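Local coordinates for uncharacterized protein MJ0754 (Methanocaldococcus jannaschii, PDB 3Q4N) that is of unknown function but adopts a ferritin-like four-helix bundle and binds metal, probably at a dinuclear centre, at residues Lys29-Asp33 with Asn76-Phe82; Leu64-Tyr68 with Asn129-Val135; Glu113-Ile117 with Ser143-Met147. All blocks are in the same frame, centred on the assembly; numbering follows the deposited sequence.

Contact 1: residues Lys29-Asp33 with Asn76-Phe82; sequences KLARD and NDSIGVF
K29 NZ is gripped by three oxygens: V81 O at 2.7 Å, S78 O at 3.1 Å, and D33 OD1, its salt-bridge partner one helical turn on, at 2.8 Å. The two carbonyls belong to a type II beta turn, S78 to V81, in the loop between helices 45-68 and 85-98, and the amine ties that turn to the side of helix 15-42. Extended up to CE, with CG anti to the backbone N (chi1 -178°), the lysine bends only at its last torsion, bringing NZ over one face of the F82 ring as a cation-pi pair, 4.0 Å from the centroid. On the helix side L30 CB meets ring atom F82 CZ at 4.1 Å, while F87 and Y91 of helix 85-98 also touch L30.

D33 is shared. Its OD2 takes R32 NH2 on the syn lone pair, in the guanidinium plane, and its OD1 also receives a weak bond from G80 N, whose residue has the positive phi that favours glycine. R32 NH1 donates to Q55 of helix 45-68; D77 OD2 closes the charge network as a looser salt bridge, 3.6 Å from R32 NH1, its carboxylate turned 67° from the guanidinium plane.

Contact 2: residues Leu64-Tyr68 with Asn129-Val135; sequences LLEKY and NEDIKFV
L64 CD1 meets V135 CG2 tip to tip at 3.3 Å, the two branches reaching toward each other between the helices. The other methyl of the leucine, CD2, lies 4.4 Å from I132 CD1, and that same isoleucine methyl also reaches the ring of Y68 near CZ. L21 of helix 15-42 touches both L64 and I132, so the apolar patch is shared by three helices. It belongs to one end of the ferritin-like bundle, where the C-terminal turn of helix 45-68 runs antiparallel (173°) to the first turns of helix 130-155, their axes a wide 11.7 Å apart; Y68 and K67 reach across this separation.

Toward the helix ends the contact turns polar. Y68 extends between the two helices with CG anti to its carbonyl carbon (chi1 -77°), and its OH donates to D131 OD2 at 2.8 Å. The carboxylate oxygen lies at the edge of the phenol ring, near the ring plane, but the hydroxyl approaches it from above the carboxylate plane. N129 ND2, just ahead of the same helix as D131, gives Y68 OH a weak hydrogen bond of 3.3 Å. N129 is also the N-cap of helix 130-155: its OD1 accepts from I132 N at 3.2 Å and, weakly, from D131 N, so one amide caps a helix with its oxygen and reaches the tyrosine hydroxyl with its nitrogen. At the polar edge, K67 crosses D131 at about a right angle and makes a salt bridge, NZ to OD2, at 3.2 Å; K67 NZ also donates to P9 O in the N-terminal loop.

Contact 3: residues Glu113-Ile117 with Ser143-Met147; sequences EDLDI and SRNHM
The short helical segments 113-117 and 143-147 run antiparallel, their directions 153° apart and their axes 9.3 Å at closest approach, with E113 and S143 nearest in backbone, CA to CA 5.9 Å. At this closest point S143 OG donates to E113 OE1 at 2.9 Å, arriving almost in line with the C-O bond. A bend at chi2 (-68°) curls the glutamate back so that one oxygen serves the serine while the other, OE2, is hydrogen-bonded to Y35 OH and lies 2.8 Å from H146 ND1. The histidine heads toward helix 102-125 at CB before its ring swings away, and the carboxylate and imidazole planes stand 47° apart.

This face looks into the middle of the four-helix bundle: E27 of helix 15-42 touches D116, E54 of helix 45-68 touches H146, and the ring of H57 meets that of H146. Such a gathering of glutamates and histidines is consistent with the dinuclear metal site of ferritin-like proteins. With an alanine at E113, S143 OG and Y35 OH would probably each lose their partner and a gap would open beside H146. Away from this polar side, apolar carbons join the helices: I117 CG1 packs on S143 CB at 4.0 Å, and I117 crosses R144 at about a right angle, CD1 lying 4.2 Å from R144 CG. Beyond it the R144 chain bends at chi3, and NE forms a salt bridge with E180.

Overall arrangement
Contacts 2 and 3 are buried helix-to-helix pairings that share helix 130-155: the end of helix 45-68 meets its start, and helix 102-125 meets it farther along. Contact 1, partly buried, instead lays a loop on helix 15-42. The chemistry follows place. Contact 3, whose centre is about 6 Å from the chain centre, puts carboxylate, hydroxyl and imidazole inside the bundle. Contact 2, its centre about 17 Å from the chain centre, grades from aliphatic packing to a capped helix end. Contact 1 sets a charge network against backbone carbonyls and an aromatic face. Contacts 1 and 3 approach within about 4 Å at their nearest atoms without touching, although their centres are about 18 Å apart.

Contact 1: residues Lys29-Asp33 with Asn76-Phe82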
# COMPACT_ATOMS: atom_id res chain seq x y z
N LYS B 29 -10.60 12.77 -0.95
CA LYS B 29 -10.39 14.20 -1.02
C LYS B 29 -9.03 14.51 -1.65
O LYS B 29 -8.90 15.43 -2.47
CB LYS B 29 -10.53 14.83 0.36
CG LYS B 29 -10.38 16.33 0.32
CD LYS B 29 -10.74 17.00 1.62
CE LYS B 29 -10.38 18.46 1.55
NZ LYS B 29 -8.91 18.65 1.59
N LEU B 30 -8.02 13.73 -1.28
CA LEU B 30 -6.72 13.84 -1.94
C LEU B 30 -6.90 13.79 -3.46
O LEU B 30 -6.54 14.74 -4.18
CB LEU B 30 -5.78 12.72 -1.48
CG LEU B 30 -4.47 12.57 -2.26
CD1 LEU B 30 -3.70 13.90 -2.32
CD2 LEU B 30 -3.61 11.46 -1.67
N ALA B 31 -7.47 12.68 -3.93
CA ALA B 31 -7.79 12.51 -5.32
C ALA B 31 -8.45 13.77 -5.87
O ALA B 31 -7.99 14.35 -6.84
CB ALA B 31 -8.71 11.31 -5.48
N ARG B 32 -9.51 14.23 -5.21
CA ARG B 32 -10.24 15.37 -5.70
C ARG B 32 -9.35 16.64 -5.77
O ARG B 32 -9.27 17.29 -6.82
CB ARG B 32 -11.51 15.59 -4.90
CG ARG B 32 -12.44 16.64 -5.52
CD ARG B 32 -13.30 17.41 -4.49
NE ARG B 32 -12.50 18.11 -3.47
CZ ARG B 32 -12.98 18.60 -2.33
NH1 ARG B 32 -14.28 18.48 -2.05
NH2 ARG B 32 -12.17 19.20 -1.47
N ASP B 33 -8.68 16.96 -4.67
CA ASP B 33 -7.84 18.17 -4.60
C ASP B 33 -6.70 18.12 -5.61
O ASP B 33 -6.31 19.15 -6.20
CB ASP B 33 -7.26 18.37 -3.20
CG ASP B 33 -8.33 18.49 -2.13
OD1 ASP B 33 -8.03 18.13 -0.98
OD2 ASP B 33 -9.47 18.93 -2.43
N ASN B 76 -11.54 21.48 7.64
CA ASN B 76 -11.33 22.50 6.60
C ASN B 76 -11.45 21.91 5.18
O ASN B 76 -10.63 21.08 4.78
CB ASN B 76 -9.97 23.17 6.81
CG ASN B 76 -9.67 24.28 5.80
OD1 ASN B 76 -10.52 24.69 5.01
ND2 ASN B 76 -8.44 24.78 5.84
N ASP B 77 -12.47 22.34 4.42
CA ASP B 77 -12.69 21.80 3.07
C ASP B 77 -11.63 22.17 2.02
O ASP B 77 -11.45 21.44 1.03
CB ASP B 77 -14.07 22.19 2.53
CG ASP B 77 -14.26 21.73 1.08
OD1 ASP B 77 -14.03 22.56 0.17
OD2 ASP B 77 -14.59 20.54 0.84
N SER B 78 -10.93 23.28 2.24
CA SER B 78 -10.02 23.85 1.25
C SER B 78 -9.14 22.83 0.57
O SER B 78 -8.82 21.76 1.11
CB SER B 78 -9.13 24.95 1.85
OG SER B 78 -9.83 26.19 1.95
N ILE B 79 -8.74 23.22 -0.64
CA ILE B 79 -7.86 22.41 -1.44
C ILE B 79 -6.56 22.20 -0.70
O ILE B 79 -6.00 23.14 -0.14
CB ILE B 79 -7.63 23.05 -2.81
CG1 ILE B 79 -8.88 22.85 -3.69
CG2 ILE B 79 -6.40 22.44 -3.46
CD1 ILE B 79 -8.97 23.75 -4.93
N GLY B 80 -6.12 20.95 -0.64
CA GLY B 80 -4.78 20.63 -0.16
C GLY B 80 -4.59 20.64 1.35
O GLY B 80 -3.47 20.56 1.83
N VAL B 81 -5.70 20.71 2.07
CA VAL B 81 -5.68 20.72 3.53
C VAL B 81 -6.21 19.40 4.10
O VAL B 81 -7.28 18.92 3.71
CB VAL B 81 -6.53 21.88 4.05
CG1 VAL B 81 -6.30 22.08 5.55
CG2 VAL B 81 -6.21 23.15 3.27
N PHE B 82 -5.45 18.81 5.03
CA PHE B 82 -5.78 17.47 5.57
C PHE B 82 -5.40 17.30 7.03
O PHE B 82 -4.32 17.72 7.44
CB PHE B 82 -5.04 16.38 4.77
CG PHE B 82 -5.45 16.29 3.33
CD1 PHE B 82 -6.44 15.42 2.93
CD2 PHE B 82 -4.84 17.09 2.38
CE1 PHE B 82 -6.83 15.34 1.61
CE2 PHE B 82 -5.23 17.02 1.05
CZ PHE B 82 -6.22 16.14 0.67

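Contact 2: residues Leu64-Tyr68 with Asn129-Val135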
# COMPACT_ATOMS: atom_id res chain seq x y z
N LEU B 64 -21.78 7.76 5.60
CA LEU B 64 -21.52 6.69 6.58
C LEU B 64 -20.96 7.20 7.89
O LEU B 64 -21.14 6.59 8.93
CB LEU B 64 -20.58 5.64 6.00
CG LEU B 64 -21.18 4.76 4.90
CD1 LEU B 64 -20.08 4.05 4.13
CD2 LEU B 64 -22.17 3.74 5.46
N LEU B 65 -20.27 8.33 7.83
CA LEU B 65 -19.76 8.95 9.02
C LEU B 65 -20.95 9.51 9.75
O LEU B 65 -20.99 9.50 10.98
CB LEU B 65 -18.76 10.06 8.69
CG LEU B 65 -17.56 9.83 7.76
CD1 LEU B 65 -16.38 10.68 8.21
CD2 LEU B 65 -17.14 8.38 7.71
N GLU B 66 -21.93 9.99 8.99
CA GLU B 66 -23.15 10.51 9.56
C GLU B 66 -23.96 9.37 10.15
O GLU B 66 -24.37 9.42 11.31
CB GLU B 66 -23.99 11.19 8.48
CG GLU B 66 -23.42 12.48 7.96
CD GLU B 66 -24.29 13.09 6.87
OE1 GLU B 66 -24.70 12.34 5.94
OE2 GLU B 66 -24.55 14.32 6.95
N LYS B 67 -24.18 8.34 9.34
CA LYS B 67 -25.02 7.22 9.71
C LYS B 67 -24.52 6.53 10.97
O LYS B 67 -25.32 6.01 11.72
CB LYS B 67 -25.08 6.20 8.56
CG LYS B 67 -26.46 5.66 8.24
CD LYS B 67 -27.01 4.74 9.32
CE LYS B 67 -28.01 3.77 8.74
NZ LYS B 67 -27.28 2.76 7.92
N TYR B 68 -23.21 6.52 11.19
CA TYR B 68 -22.64 5.76 12.30
C TYR B 68 -22.05 6.68 13.33
O TYR B 68 -21.49 6.22 14.32
CB TYR B 68 -21.58 4.78 11.80
CG TYR B 68 -22.18 3.56 11.17
CD1 TYR B 68 -22.18 2.34 11.83
CD2 TYR B 68 -22.77 3.62 9.92
CE1 TYR B 68 -22.75 1.19 11.25
CE2 TYR B 68 -23.35 2.49 9.33
CZ TYR B 68 -23.34 1.27 9.99
OH TYR B 68 -23.91 0.15 9.40
N ASN B 129 -18.96 -5.39 8.02
CA ASN B 129 -20.13 -4.50 8.09
C ASN B 129 -20.73 -4.37 6.70
O ASN B 129 -20.19 -3.68 5.85
CB ASN B 129 -19.74 -3.12 8.65
CG ASN B 129 -20.90 -2.14 8.69
OD1 ASN B 129 -21.64 -1.99 7.72
ND2 ASN B 129 -21.05 -1.45 9.82
N GLU B 130 -21.86 -5.03 6.46
CA GLU B 130 -22.44 -5.08 5.11
C GLU B 130 -22.74 -3.71 4.43
O GLU B 130 -22.80 -3.63 3.20
CB GLU B 130 -23.64 -6.03 5.08
CG GLU B 130 -23.91 -6.66 3.70
CD GLU B 130 -22.85 -7.69 3.30
OE1 GLU B 130 -22.87 -8.81 3.86
OE2 GLU B 130 -22.01 -7.38 2.41
N ASP B 131 -22.91 -2.64 5.21
CA ASP B 131 -23.08 -1.27 4.69
C ASP B 131 -21.77 -0.72 4.11
O ASP B 131 -21.69 -0.38 2.91
CB ASP B 131 -23.54 -0.32 5.80
CG ASP B 131 -25.01 -0.44 6.11
OD1 ASP B 131 -25.70 -1.20 5.39
OD2 ASP B 131 -25.47 0.24 7.08
N ILE B 132 -20.77 -0.58 4.98
CA ILE B 132 -19.42 -0.20 4.61
C ILE B 132 -19.02 -0.94 3.35
O ILE B 132 -18.73 -0.29 2.35
CB ILE B 132 -18.41 -0.55 5.72
CG1 ILE B 132 -18.45 0.47 6.85
CG2 ILE B 132 -17.00 -0.59 5.19
CD1 ILE B 132 -19.81 0.67 7.45
N LYS B 133 -19.06 -2.28 3.41
CA LYS B 133 -18.67 -3.15 2.30
C LYS B 133 -19.26 -2.69 0.98
O LYS B 133 -18.54 -2.55 -0.01
CB LYS B 133 -19.05 -4.61 2.58
CG LYS B 133 -17.87 -5.56 2.73
CD LYS B 133 -18.32 -7.02 2.62
CE LYS B 133 -17.16 -8.01 2.78
NZ LYS B 133 -17.69 -9.38 3.00
N PHE B 134 -20.56 -2.41 0.97
CA PHE B 134 -21.25 -1.91 -0.23
C PHE B 134 -20.76 -0.55 -0.75
O PHE B 134 -20.67 -0.37 -1.96
CB PHE B 134 -22.75 -1.86 -0.00
CG PHE B 134 -23.52 -1.46 -1.22
CD1 PHE B 134 -23.61 -2.31 -2.31
CD2 PHE B 134 -24.18 -0.23 -1.26
CE1 PHE B 134 -24.34 -1.94 -3.44
CE2 PHE B 134 -24.90 0.15 -2.39
CZ PHE B 134 -24.98 -0.71 -3.48
N VAL B 135 -20.47 0.40 0.13
CA VAL B 135 -19.89 1.68 -0.30
C VAL B 135 -18.49 1.48 -0.93
O VAL B 135 -18.24 1.93 -2.06
CB VAL B 135 -19.82 2.66 0.85
CG1 VAL B 135 -18.99 3.87 0.49
CG2 VAL B 135 -21.22 3.06 1.22

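Contact 3: residues Glu113-Ile117 with Ser143-Met147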
# COMPACT_ATOMS: atom_id res chain seq x y z
N GLU B 113 -5.41 6.38 -8.40
CA GLU B 113 -6.40 5.36 -8.60
C GLU B 113 -5.83 3.96 -8.32
O GLU B 113 -6.53 3.05 -7.87
CB GLU B 113 -6.93 5.51 -10.03
CG GLU B 113 -7.60 6.87 -10.27
CD GLU B 113 -8.90 7.04 -9.49
OE1 GLU B 113 -9.26 6.16 -8.69
OE2 GLU B 113 -9.58 8.07 -9.66
N ASP B 114 -4.54 3.80 -8.60
CA ASP B 114 -3.80 2.57 -8.31
C ASP B 114 -3.81 2.34 -6.79
O ASP B 114 -4.22 1.28 -6.28
CB ASP B 114 -2.37 2.74 -8.84
CG ASP B 114 -1.54 1.47 -8.78
OD1 ASP B 114 -1.92 0.50 -8.08
OD2 ASP B 114 -0.49 1.47 -9.45
N LEU B 115 -3.37 3.37 -6.08
CA LEU B 115 -3.40 3.41 -4.65
C LEU B 115 -4.83 3.38 -4.14
O LEU B 115 -5.10 2.96 -3.02
CB LEU B 115 -2.71 4.67 -4.19
CG LEU B 115 -2.48 4.71 -2.68
CD1 LEU B 115 -2.08 3.35 -2.14
CD2 LEU B 115 -1.38 5.71 -2.39
N ASP B 116 -5.78 3.84 -4.95
CA ASP B 116 -7.12 3.90 -4.43
C ASP B 116 -7.75 2.51 -4.39
O ASP B 116 -8.21 2.08 -3.34
CB ASP B 116 -7.97 4.89 -5.19
CG ASP B 116 -8.79 5.78 -4.26
OD1 ASP B 116 -8.71 7.02 -4.39
OD2 ASP B 116 -9.52 5.23 -3.39
N ILE B 117 -7.73 1.78 -5.51
CA ILE B 117 -8.20 0.40 -5.51
C ILE B 117 -7.44 -0.50 -4.49
O ILE B 117 -8.02 -1.48 -3.97
CB ILE B 117 -8.07 -0.22 -6.88
CG1 ILE B 117 -8.69 0.69 -7.92
CG2 ILE B 117 -8.73 -1.57 -6.93
CD1 ILE B 117 -8.24 0.38 -9.36
N SER B 143 -13.59 3.88 -9.19
CA SER B 143 -12.13 4.01 -9.33
C SER B 143 -11.56 3.24 -10.50
O SER B 143 -10.64 3.71 -11.17
CB SER B 143 -11.41 3.59 -8.04
OG SER B 143 -11.20 4.70 -7.18
N ARG B 144 -12.10 2.06 -10.75
CA ARG B 144 -11.66 1.26 -11.89
C ARG B 144 -11.87 2.02 -13.21
O ARG B 144 -11.00 1.99 -14.09
CB ARG B 144 -12.37 -0.09 -11.89
CG ARG B 144 -11.86 -1.05 -10.81
CD ARG B 144 -12.18 -2.52 -11.12
NE ARG B 144 -13.49 -2.98 -10.63
CZ ARG B 144 -13.65 -3.81 -9.60
NH1 ARG B 144 -12.59 -4.27 -8.94
NH2 ARG B 144 -14.87 -4.17 -9.22
N ASN B 145 -13.00 2.72 -13.31
CA ASN B 145 -13.30 3.58 -14.44
C ASN B 145 -12.33 4.72 -14.63
O ASN B 145 -12.03 5.11 -15.77
CB ASN B 145 -14.70 4.14 -14.31
CG ASN B 145 -15.68 3.41 -15.16
OD1 ASN B 145 -15.88 2.21 -14.99
ND2 ASN B 145 -16.29 4.11 -16.12
N HIS B 146 -11.86 5.27 -13.52
CA HIS B 146 -10.87 6.33 -13.60
C HIS B 146 -9.54 5.83 -14.17
O HIS B 146 -8.94 6.47 -15.05
CB HIS B 146 -10.69 6.99 -12.23
CG HIS B 146 -11.95 7.56 -11.66
ND1 HIS B 146 -12.22 7.57 -10.30
CD2 HIS B 146 -13.03 8.12 -12.26
CE1 HIS B 146 -13.41 8.12 -10.10
NE2 HIS B 146 -13.91 8.46 -11.27
N MET B 147 -9.08 4.69 -13.66
CA MET B 147 -7.95 3.99 -14.23
C MET B 147 -8.04 3.94 -15.76
O MET B 147 -7.16 4.43 -16.48
CB MET B 147 -7.94 2.58 -13.67
CG MET B 147 -6.71 1.78 -14.00
SD MET B 147 -5.45 2.00 -12.74
CE MET B 147 -4.60 3.43 -13.40